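Local coordinates for protein Trypsin/chymotrypsin inhibitor (Alocasia macrorrhizos, PDB 5YCZ) that inhibits the serine proteases trypsin and alpha-chymotrypsin as a Kunitz-type inhibitor of the leguminous (I3) family, at residues 111-116 / 135-140; 130-135 / 171-176. All blocks are in the same frame, centred on the assembly; numbering follows the deposited sequence.

Contact 1: residues 111-116 / 135-140; sequences PHNSRF and VCPCST
Arg115 reaches across to the carbonyls of Cys136 and Pro137 and the hydroxyl of Ser139. Arg115 CB lies 3.2 Å from Cys136 O. With CG beside the backbone N (chi1 -78°) and the chain extended from CG to NE, the side chain follows the opposing segment, bringing Arg115 CD to 3.3 Å from Pro137 O. Farther out, Ser139 OG lies over one face of the guanidinium, too poorly angled toward NE to count as a hydrogen bond, while His112 CB lies against the opposite face, toward its rim. At the edge of the guanidinium, Arg115 NH1 donates to Pro137 O over 3.1 Å, nearly along the C=O axis and within the guanidinium plane. NE forms a salt bridge with Glu61, NH1 also bonds to Gly110 O, and NH2 bonds to Ser106 O and Ala108 O, so the head group is fixed in rotation.

Pro137 O is gripped twice, because His112 N also donates to it at 2.9 Å. Beside this acceptor the two proline rings meet, Pro111 CB at 3.6 Å from Pro137 CB. A type I turn from His112 to Arg115 then redirects the chain, and Cys136 N bonds to Arg115 O at 3.0 Å (156° at the hydrogen). Phe116 and Val135 follow as an antiparallel non-hydrogen-bonded pair, their side chains pointing the same way. Disulfides join Cys136 to Cys151 and Cys138 to Cys147. The contact thus lies where the loop entering strand 116-120 of the beta-trefoil meets the loop leaving strand 131-135; Arg115 and Phe116 pack on Tyr75 and Ile76 of strand 74-77, and Val135 on Phe92 of strand 91-93.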
loop_
_atom_site.group_PDB
_atom_site.type_symbol
_atom_site.label_atom_id
_atom_site.label_comp_id
_atom_site.label_asym_id
_atom_site.label_seq_id
_atom_site.Cartn_x
_atom_site.Cartn_y
_atom_site.Cartn_z
ATOM N N PRO A 111 -10.395 -12.645 17.267
ATOM C CA PRO A 111 -9.542 -11.460 17.362
ATOM C C PRO A 111 -8.517 -11.469 16.240
ATOM O O PRO A 111 -8.059 -12.526 15.812
ATOM C CB PRO A 111 -8.878 -11.621 18.733
ATOM C CG PRO A 111 -8.808 -13.098 18.914
ATOM C CD PRO A 111 -10.063 -13.643 18.295
ATOM N N HIS A 112 -8.160 -10.283 15.756
ATOM C CA HIS A 112 -7.227 -10.169 14.640
ATOM C C HIS A 112 -6.301 -8.987 14.870
ATOM O O HIS A 112 -6.770 -7.863 15.073
ATOM C CB HIS A 112 -7.971 -10.002 13.314
ATOM C CG HIS A 112 -7.149 -10.367 12.124
ATOM N ND1 HIS A 112 -6.455 -11.555 12.043
ATOM C CD2 HIS A 112 -6.869 -9.684 10.989
ATOM C CE1 HIS A 112 -5.793 -11.591 10.898
ATOM N NE2 HIS A 112 -6.027 -10.469 10.238
ATOM N N ASN A 113 -4.995 -9.230 14.793
ATOM C CA ASN A 113 -4.019 -8.267 15.299
ATOM C C ASN A 113 -3.728 -7.113 14.352
ATOM O O ASN A 113 -2.929 -6.232 14.704
ATOM C CB ASN A 113 -2.716 -8.974 15.633
ATOM C CG ASN A 113 -2.826 -9.797 16.874
ATOM O OD1 ASN A 113 -2.376 -10.951 16.929
ATOM N ND2 ASN A 113 -3.446 -9.216 17.890
ATOM N N SER A 114 -4.328 -7.082 13.170
ATOM C CA SER A 114 -4.209 -5.903 12.329
ATOM C C SER A 114 -5.348 -4.904 12.546
ATOM O O SER A 114 -5.458 -3.936 11.789
ATOM C CB SER A 114 -4.126 -6.307 10.850
ATOM O OG SER A 114 -4.947 -7.422 10.568
ATOM N N ARG A 115 -6.181 -5.100 13.565
ATOM C CA ARG A 115 -7.314 -4.215 13.801
ATOM C C ARG A 115 -6.920 -3.118 14.783
ATOM O O ARG A 115 -6.585 -3.392 15.942
ATOM C CB ARG A 115 -8.520 -4.988 14.324
ATOM C CG ARG A 115 -9.284 -5.744 13.259
ATOM C CD ARG A 115 -9.915 -6.980 13.876
ATOM N NE ARG A 115 -10.800 -7.648 12.937
ATOM C CZ ARG A 115 -11.355 -8.837 13.151
ATOM N NH1 ARG A 115 -11.113 -9.497 14.273
ATOM N NH2 ARG A 115 -12.136 -9.375 12.227
ATOM N N PHE A 116 -6.986 -1.880 14.323
ATOM C CA PHE A 116 -6.718 -0.730 15.163
ATOM C C PHE A 116 -7.958 0.155 15.188
ATOM O O PHE A 116 -8.819 0.072 14.306
ATOM C CB PHE A 116 -5.493 0.047 14.655
ATOM C CG PHE A 116 -4.238 -0.765 14.629
ATOM C CD1 PHE A 116 -3.983 -1.653 13.584
ATOM C CD2 PHE A 116 -3.316 -0.660 15.652
ATOM C CE1 PHE A 116 -2.827 -2.415 13.559
ATOM C CE2 PHE A 116 -2.155 -1.420 15.639
ATOM C CZ PHE A 116 -1.901 -2.295 14.587
ATOM N N VAL A 135 -4.880 -0.630 19.908
ATOM C CA VAL A 135 -4.837 -1.988 19.377
ATOM C C VAL A 135 -6.112 -2.707 19.818
ATOM O O VAL A 135 -6.294 -2.973 21.006
ATOM C CB VAL A 135 -3.592 -2.720 19.883
ATOM C CG1 VAL A 135 -3.396 -4.019 19.136
ATOM C CG2 VAL A 135 -2.385 -1.807 19.775
ATOM N N CYS A 136 -7.007 -3.029 18.882
ATOM C CA CYS A 136 -8.313 -3.594 19.249
ATOM C C CYS A 136 -8.602 -4.868 18.470
ATOM O O CYS A 136 -9.288 -4.843 17.446
ATOM C CB CYS A 136 -9.441 -2.581 19.036
ATOM S SG CYS A 136 -9.365 -1.121 20.103
ATOM N N PRO A 137 -8.114 -6.005 18.945
ATOM C CA PRO A 137 -8.273 -7.249 18.184
ATOM C C PRO A 137 -9.705 -7.585 17.825
ATOM O O PRO A 137 -9.922 -8.325 16.859
ATOM C CB PRO A 137 -7.673 -8.299 19.122
ATOM C CG PRO A 137 -6.648 -7.555 19.866
ATOM C CD PRO A 137 -7.195 -6.167 20.077
ATOM N N CYS A 138 -10.694 -7.063 18.533
ATOM C CA CYS A 138 -12.084 -7.395 18.249
ATOM C C CYS A 138 -12.729 -6.290 17.431
ATOM O O CYS A 138 -12.685 -5.119 17.821
ATOM C CB CYS A 138 -12.867 -7.613 19.541
ATOM S SG CYS A 138 -12.375 -9.104 20.393
ATOM N N SER A 139 -13.344 -6.666 16.311
ATOM C CA SER A 139 -13.984 -5.667 15.467
ATOM C C SER A 139 -15.020 -4.887 16.262
ATOM O O SER A 139 -15.569 -5.363 17.262
ATOM C CB SER A 139 -14.640 -6.312 14.248
ATOM O OG SER A 139 -13.687 -6.620 13.243
ATOM N N THR A 140 -15.259 -3.660 15.812
ATOM C CA THR A 140 -16.201 -2.771 16.469
ATOM C C THR A 140 -16.641 -1.710 15.473
ATOM O O THR A 140 -15.936 -1.413 14.503
ATOM C CB THR A 140 -15.586 -2.144 17.716
ATOM O OG1 THR A 140 -16.640 -1.653 18.547
ATOM C CG2 THR A 140 -14.682 -1.020 17.352
#

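Contact 2: residues 130-135 / 171-176; sequences DYQIEV and ESPHTI
Tyr131 and Ile176 face each other as an antiparallel hydrogen-bonded pair, a single bridge joined by Tyr131 N to Ile176 O at 3.0 Å and by Ile176 N to Tyr131 O at 2.9 Å, between touching parts whose directions differ by 131°. In this beta-trefoil the bridge connects strand 131-135 with the chain entering strand 176-180. The first bond lies in the carbonyl plane, whereas Ile176 N approaches Tyr131 O tilted 24° from it. Thr175 CA adds a CA-H...O contact to Tyr131 O at 3.2 Å.

Among the side chains, Gln132 makes the contacts to Pro173 and Thr175. Its CG sits beside the backbone N (chi1 -40°), and the chain beyond is extended, which carries the amide across the ring of Pro173. Gln132 CD comes to 3.8 Å from Pro173 CG. Nearer the backbone, Gln132 runs alongside Thr175, pointing the same way, with Gln132 CG 3.7 Å from the methyl Thr175 CG2. The phenol of Tyr131 leads away from the contact, and its OH is hydrogen-bonded to Leu5 N, leaving CB and one ring edge near Ile176 O. The isoleucine presents CG1 to Tyr131 O instead. Asp130, one residue before the bridge, forms a salt bridge with Arg177, the residue after Ile176.

Beyond Thr175 the backbones make no further direct hydrogen bond to each other. A water takes over there, accepting from Ile133 N at 3.1 Å and donating to His174 O at 2.6 Å.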
loop_
_atom_site.group_PDB
_atom_site.type_symbol
_atom_site.label_atom_id
_atom_site.label_comp_id
_atom_site.label_asym_id
_atom_site.label_seq_id
_atom_site.Cartn_x
_atom_site.Cartn_y
_atom_site.Cartn_z
ATOM N N ASP A 130 -6.593 16.134 18.685
ATOM C CA ASP A 130 -5.577 15.137 18.984
ATOM C C ASP A 130 -6.203 13.759 19.036
ATOM O O ASP A 130 -7.366 13.595 19.418
ATOM C CB ASP A 130 -4.889 15.421 20.314
ATOM C CG ASP A 130 -4.250 16.777 20.345
ATOM O OD1 ASP A 130 -4.517 17.563 19.410
ATOM O OD2 ASP A 130 -3.473 17.044 21.292
ATOM N N TYR A 131 -5.424 12.758 18.641
ATOM C CA TYR A 131 -5.926 11.402 18.657
ATOM C C TYR A 131 -4.842 10.470 19.161
ATOM O O TYR A 131 -3.675 10.843 19.317
ATOM C CB TYR A 131 -6.429 10.981 17.276
ATOM C CG TYR A 131 -7.553 11.855 16.751
ATOM C CD1 TYR A 131 -8.884 11.488 16.930
ATOM C CD2 TYR A 131 -7.284 13.050 16.078
ATOM C CE1 TYR A 131 -9.916 12.289 16.457
ATOM C CE2 TYR A 131 -8.314 13.859 15.605
ATOM C CZ TYR A 131 -9.623 13.474 15.802
ATOM O OH TYR A 131 -10.636 14.269 15.337
ATOM N N GLN A 132 -5.259 9.252 19.456
ATOM C CA GLN A 132 -4.348 8.152 19.700
ATOM C C GLN A 132 -4.823 6.949 18.892
ATOM O O GLN A 132 -5.940 6.932 18.358
ATOM C CB GLN A 132 -4.282 7.802 21.181
ATOM C CG GLN A 132 -4.273 8.974 22.110
ATOM C CD GLN A 132 -4.911 8.612 23.426
ATOM O OE1 GLN A 132 -5.761 7.716 23.483
ATOM N NE2 GLN A 132 -4.504 9.293 24.496
ATOM N N ILE A 133 -3.965 5.932 18.802
ATOM C CA ILE A 133 -4.297 4.668 18.160
ATOM C C ILE A 133 -4.370 3.589 19.221
ATOM O O ILE A 133 -3.501 3.497 20.097
ATOM C CB ILE A 133 -3.271 4.297 17.091
ATOM C CG1 ILE A 133 -3.175 5.454 16.097
ATOM C CG2 ILE A 133 -3.650 2.967 16.445
ATOM C CD1 ILE A 133 -2.635 5.046 14.756
ATOM N N GLU A 134 -5.410 2.781 19.150
ATOM C CA GLU A 134 -5.567 1.670 20.059
ATOM C C GLU A 134 -5.443 0.390 19.267
ATOM O O GLU A 134 -5.823 0.344 18.096
ATOM C CB GLU A 134 -6.912 1.729 20.757
ATOM C CG GLU A 134 -6.962 2.825 21.805
ATOM C CD GLU A 134 -7.861 2.457 22.956
ATOM O OE1 GLU A 134 -7.402 1.698 23.852
ATOM O OE2 GLU A 134 -9.028 2.913 22.941
ATOM N N VAL A 135 -4.880 -0.630 19.908
ATOM C CA VAL A 135 -4.837 -1.988 19.377
ATOM C C VAL A 135 -6.112 -2.707 19.818
ATOM O O VAL A 135 -6.294 -2.973 21.006
ATOM C CB VAL A 135 -3.592 -2.720 19.883
ATOM C CG1 VAL A 135 -3.396 -4.019 19.136
ATOM C CG2 VAL A 135 -2.385 -1.807 19.775
ATOM N N GLU A 171 -0.488 4.918 29.868
ATOM C CA GLU A 171 -0.387 6.237 30.487
ATOM C C GLU A 171 0.255 7.263 29.558
ATOM O O GLU A 171 -0.128 8.434 29.583
ATOM C CB GLU A 171 0.362 6.167 31.820
ATOM C CG GLU A 171 0.548 7.539 32.558
ATOM C CD GLU A 171 -0.754 8.311 32.932
ATOM O OE1 GLU A 171 -0.653 9.296 33.708
ATOM O OE2 GLU A 171 -1.869 7.964 32.468
ATOM N N SER A 172 1.201 6.871 28.712
ATOM C CA SER A 172 1.876 7.838 27.846
ATOM C C SER A 172 1.649 7.512 26.379
ATOM O O SER A 172 2.595 7.187 25.653
ATOM C CB SER A 172 3.365 7.904 28.163
ATOM O OG SER A 172 3.528 8.215 29.535
ATOM N N PRO A 173 0.412 7.601 25.908
ATOM C CA PRO A 173 0.149 7.338 24.496
ATOM C C PRO A 173 0.831 8.351 23.582
ATOM O O PRO A 173 1.000 9.526 23.915
ATOM C CB PRO A 173 -1.375 7.453 24.406
ATOM C CG PRO A 173 -1.729 8.374 25.488
ATOM C CD PRO A 173 -0.813 8.032 26.607
ATOM N N HIS A 174 1.221 7.884 22.403
ATOM C CA HIS A 174 1.691 8.796 21.370
ATOM C C HIS A 174 0.478 9.490 20.770
ATOM O O HIS A 174 -0.299 8.872 20.034
ATOM C CB HIS A 174 2.487 8.050 20.304
ATOM C CG HIS A 174 3.036 8.939 19.232
ATOM N ND1 HIS A 174 3.687 10.125 19.508
ATOM C CD2 HIS A 174 3.044 8.810 17.881
ATOM C CE1 HIS A 174 4.063 10.691 18.374
ATOM N NE2 HIS A 174 3.687 9.913 17.374
ATOM N N THR A 175 0.292 10.762 21.086
ATOM C CA THR A 175 -0.814 11.492 20.492
ATOM C C THR A 175 -0.372 12.118 19.182
ATOM O O THR A 175 0.783 12.533 19.032
ATOM C CB THR A 175 -1.322 12.561 21.449
ATOM O OG1 THR A 175 -0.199 13.239 22.033
ATOM C CG2 THR A 175 -2.118 11.906 22.555
ATOM N N ILE A 176 -1.299 12.181 18.225
ATOM C CA ILE A 176 -0.965 12.564 16.860
ATOM C C ILE A 176 -2.100 13.365 16.235
ATOM O O ILE A 176 -3.254 13.288 16.656
ATOM C CB ILE A 176 -0.658 11.330 15.983
ATOM C CG1 ILE A 176 -1.776 10.311 16.104
ATOM C CG2 ILE A 176 0.655 10.692 16.384
ATOM C CD1 ILE A 176 -2.201 9.764 14.799
HETATM O O HOH W 1 -1.303 6.514 20.203
#

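Both contacts use strand 131-135, contact 1 at its C-terminal end and contact 2 toward its N-terminal part, with Val135 belonging to both and centres 16 Å apart. They also touch directly: Phe116 CB packs 3.5 Å from Glu134 O, and the ring atom Phe116 CD2 lies 3.7 Å from Ile133 CG2. Contact 1 is the more buried, and there an arginine head group bonds to loop carbonyls among disulfide-linked cysteines. Contact 2 is partly buried and has no side-chain hydrogen bond across it, relying on a backbone bridge, a glutamine laid against a proline, and a water. Contact 1 packs two loops at the ends of neighbouring strands; contact 2 bridges strand 131-135 to the chain entering strand 176-180.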